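Local atomic coordinates of putative nucleotide-diphospho-sugar transferase (Desulfovibrio desulfuricans subsp. desulfuricans, PDB entry 3CGX), a protein that is of unconfirmed function but probably acts as a glycosyltransferase using nucleotide-diphospho-sugar donors. Residues Ile113-Cys118 with Arg203-Ser208. Residues are numbered along the deposited sequence; the frame is centred on the assembly and turned at random. Where two conformers were deposited one is given.
Sequences IPDYPC and RTNKNS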
ATOM      1  N   ILE A 113      -4.418  -3.326   1.280  1.00 25.12           N
ATOM      2  CA  ILE A 113      -4.749  -4.390   0.344  1.00 24.91           C
ATOM      3  C   ILE A 113      -4.104  -5.708   0.735  1.00 25.03           C
ATOM      4  O   ILE A 113      -3.285  -6.285  -0.046  1.00 24.46           O
ATOM      5  CB  ILE A 113      -4.365  -3.968  -1.147  1.00 24.59           C
ATOM      6  CG1 ILE A 113      -2.927  -3.455  -1.255  1.00 28.12           C
ATOM      7  CG2 ILE A 113      -5.378  -2.933  -1.723  1.00 26.66           C
ATOM      8  CD1 ILE A 113      -2.436  -3.383  -2.669  1.00 25.87           C
ATOM      9  N   PRO A 114      -4.518  -6.246   1.902  1.00 24.33           N
ATOM     10  CA  PRO A 114      -3.781  -7.344   2.513  1.00 24.60           C
ATOM     11  C   PRO A 114      -3.750  -8.616   1.716  1.00 25.44           C
ATOM     12  O   PRO A 114      -2.867  -9.422   1.892  1.00 25.26           O
ATOM     13  CB  PRO A 114      -4.504  -7.537   3.837  1.00 26.87           C
ATOM     14  CG  PRO A 114      -5.875  -7.041   3.597  1.00 25.53           C
ATOM     15  CD  PRO A 114      -5.696  -5.873   2.728  1.00 23.03           C
ATOM     16  N   ASP A 115      -4.718  -8.809   0.842  1.00 25.71           N
ATOM     17  CA  ASP A 115      -4.774 -10.037   0.046  1.00 25.57           C
ATOM     18  C   ASP A 115      -4.104  -9.906  -1.327  1.00 24.46           C
ATOM     19  O   ASP A 115      -4.302 -10.748  -2.207  1.00 21.03           O
ATOM     20  CB  ASP A 115      -6.214 -10.537  -0.181  1.00 22.39           C
ATOM     21  CG  ASP A 115      -7.102  -9.544  -0.946  1.00 25.57           C
ATOM     22  OD1 ASP A 115      -6.874  -8.306  -0.967  1.00 22.34           O
ATOM     23  OD2 ASP A 115      -8.108 -10.018  -1.529  1.00 28.22           O
ATOM     24  N   TYR A 116      -3.388  -8.813  -1.548  1.00 22.65           N
ATOM     25  CA  TYR A 116      -2.827  -8.597  -2.852  1.00 25.30           C
ATOM     26  C   TYR A 116      -1.745  -9.635  -3.115  1.00 26.98           C
ATOM     27  O   TYR A 116      -0.837  -9.775  -2.316  1.00 26.46           O
ATOM     28  CB  TYR A 116      -2.196  -7.224  -2.968  1.00 22.22           C
ATOM     29  CG  TYR A 116      -1.933  -6.804  -4.406  1.00 17.28           C
ATOM     30  CD1 TYR A 116      -2.983  -6.386  -5.227  1.00 19.04           C
ATOM     31  CD2 TYR A 116      -0.664  -6.781  -4.928  1.00 19.75           C
ATOM     32  CE1 TYR A 116      -2.761  -5.975  -6.535  1.00 26.75           C
ATOM     33  CE2 TYR A 116      -0.438  -6.357  -6.229  1.00 22.39           C
ATOM     34  CZ  TYR A 116      -1.485  -5.968  -7.020  1.00 20.58           C
ATOM     35  OH  TYR A 116      -1.266  -5.529  -8.325  1.00 20.60           O
ATOM     36  N   PRO A 117      -1.811 -10.331  -4.254  1.00 26.38           N
ATOM     37  CA  PRO A 117      -0.744 -11.319  -4.452  1.00 26.14           C
ATOM     38  C   PRO A 117       0.631 -10.711  -4.759  1.00 23.86           C
ATOM     39  O   PRO A 117       0.789  -9.909  -5.669  1.00 27.77           O
ATOM     40  CB  PRO A 117      -1.279 -12.192  -5.590  1.00 28.11           C
ATOM     41  CG  PRO A 117      -2.472 -11.510  -6.147  1.00 29.57           C
ATOM     42  CD  PRO A 117      -2.674 -10.205  -5.429  1.00 27.02           C
ATOM     43  N   CYS A 118       1.609 -11.135  -3.971  0.50 21.74           N
ATOM     44  CA  CYS A 118       2.963 -10.622  -4.085  0.50 23.55           C
ATOM     45  C   CYS A 118       3.490 -10.757  -5.513  0.50 23.31           C
ATOM     46  O   CYS A 118       4.164  -9.859  -5.992  0.50 21.04           O
ATOM     47  CB  CYS A 118       3.932 -11.244  -3.048  0.50 23.65           C
ATOM     48  SG  CYS A 118       4.257 -13.063  -3.005  0.50 24.35           S
ATOM     49  N   ARG A 203     -15.368 -12.848   2.606  1.00 22.80           N
ATOM     50  CA  ARG A 203     -16.195 -13.827   1.936  1.00 23.95           C
ATOM     51  C   ARG A 203     -15.648 -14.288   0.582  1.00 28.96           C
ATOM     52  O   ARG A 203     -15.957 -15.390   0.143  1.00 34.49           O
ATOM     53  CB  ARG A 203     -17.587 -13.311   1.796  1.00 26.02           C
ATOM     54  CG  ARG A 203     -18.292 -13.240   3.177  1.00 24.26           C
ATOM     55  CD  ARG A 203     -19.463 -12.360   3.126  1.00 28.93           C
ATOM     56  NE  ARG A 203     -20.522 -12.975   2.386  1.00 26.58           N
ATOM     57  CZ  ARG A 203     -21.484 -12.287   1.776  1.00 35.28           C
ATOM     58  NH1 ARG A 203     -21.504 -10.946   1.796  1.00 32.53           N
ATOM     59  NH2 ARG A 203     -22.426 -12.934   1.142  1.00 29.46           N
ATOM     60  N   THR A 204     -14.839 -13.464  -0.052  1.00 28.50           N
ATOM     61  CA  THR A 204     -14.265 -13.810  -1.362  1.00 31.48           C
ATOM     62  C   THR A 204     -12.896 -14.486  -1.270  1.00 31.80           C
ATOM     63  O   THR A 204     -12.361 -14.948  -2.274  1.00 37.41           O
ATOM     64  CB  THR A 204     -14.163 -12.552  -2.252  1.00 33.40           C
ATOM     65  OG1 THR A 204     -13.211 -11.626  -1.685  1.00 32.28           O
ATOM     66  CG2 THR A 204     -15.563 -11.890  -2.421  1.00 27.29           C
ATOM     67  N   ASN A 205     -12.302 -14.571  -0.086  1.00 36.56           N
ATOM     68  CA  ASN A 205     -10.996 -15.244   0.031  1.00 40.66           C
ATOM     69  C   ASN A 205     -11.067 -16.624   0.665  1.00 44.78           C
ATOM     70  O   ASN A 205     -10.029 -17.221   0.977  1.00 46.56           O
ATOM     71  CB  ASN A 205      -9.969 -14.400   0.772  1.00 41.94           C
ATOM     72  CG  ASN A 205      -9.399 -13.319  -0.083  1.00 44.80           C
ATOM     73  OD1 ASN A 205      -9.786 -12.149   0.029  1.00 40.73           O
ATOM     74  ND2 ASN A 205      -8.509 -13.696  -0.973  1.00 29.68           N
ATOM     75  N   LYS A 206     -12.282 -17.102   0.912  1.00 46.73           N
ATOM     76  CA  LYS A 206     -12.446 -18.502   1.229  1.00 50.07           C
ATOM     77  C   LYS A 206     -11.910 -19.223  -0.024  1.00 52.12           C
ATOM     78  O   LYS A 206     -12.227 -18.874  -1.185  1.00 52.13           O
ATOM     79  CB  LYS A 206     -13.897 -18.880   1.494  1.00 47.93           C
ATOM     80  N   ASN A 207     -11.017 -20.167   0.221  1.00 53.03           N
ATOM     81  CA  ASN A 207     -10.449 -20.988  -0.841  1.00 51.82           C
ATOM     82  C   ASN A 207      -9.308 -20.324  -1.646  1.00 49.97           C
ATOM     83  O   ASN A 207      -8.892 -20.883  -2.650  1.00 53.70           O
ATOM     84  CB  ASN A 207     -11.578 -21.488  -1.770  1.00 51.14           C
ATOM     85  N   SER A 208      -8.792 -19.157  -1.242  1.00 46.49           N
ATOM     86  CA  SER A 208      -7.527 -18.658  -1.853  1.00 43.75           C
ATOM     87  C   SER A 208      -6.415 -18.709  -0.809  1.00 39.43           C
ATOM     88  O   SER A 208      -6.666 -19.030   0.341  1.00 38.82           O
ATOM     89  CB  SER A 208      -7.634 -17.259  -2.466  1.00 46.52           C
ATOM     90  OG  SER A 208      -7.484 -16.208  -1.508  1.00 57.86           O
TER
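Two turns come near each other at Asp115 and Asn205, whose CA atoms are 8.1 Å apart. Asp115 sits in a type I beta turn from Ile113 to Tyr116, closed by the hydrogen bond from Tyr116 N to Ile113 O (2.9 Å). This turn belongs to the loop between strand 105-109 and helix 118-127. Asn205 lies in the chain that continues from helix 195-204 and begins a type II turn to Ser208, closed by the hydrogen bond from Ser208 N to Asn205 O (3.2 Å).

Both CB atoms point toward the opposing segment, and the two side chains cross at about a right angle. The carboxylate and amide planes stand 80° apart. Asp115 has CG between its backbone N and carbonyl carbon (chi1 61°), which carries the carboxylate out to the asparagine. Asp115 OD2 meets the end of the Asn205 amide, whose modelled OD1 lies 3.1 Å away. That amide is probably flipped in the model, so its oxygen and nitrogen labels are doubtful. The other oxygen, Asp115 OD1, accepts a hydrogen bond from Trp189 NE1. The side chains of Asp115 and Asn205 both touch Phe210, and Asp115 also touches Leu201 of helix 195-204.

Through this one side-chain pair, the loop after strand 105-109 of the central mixed sheet meets the turn beyond helix 195-204. The indole of Trp189 holds one carboxylate oxygen and would limit rotation of the group. If the Asn205 amide is turned back, its N-H could face Asp115 OD2.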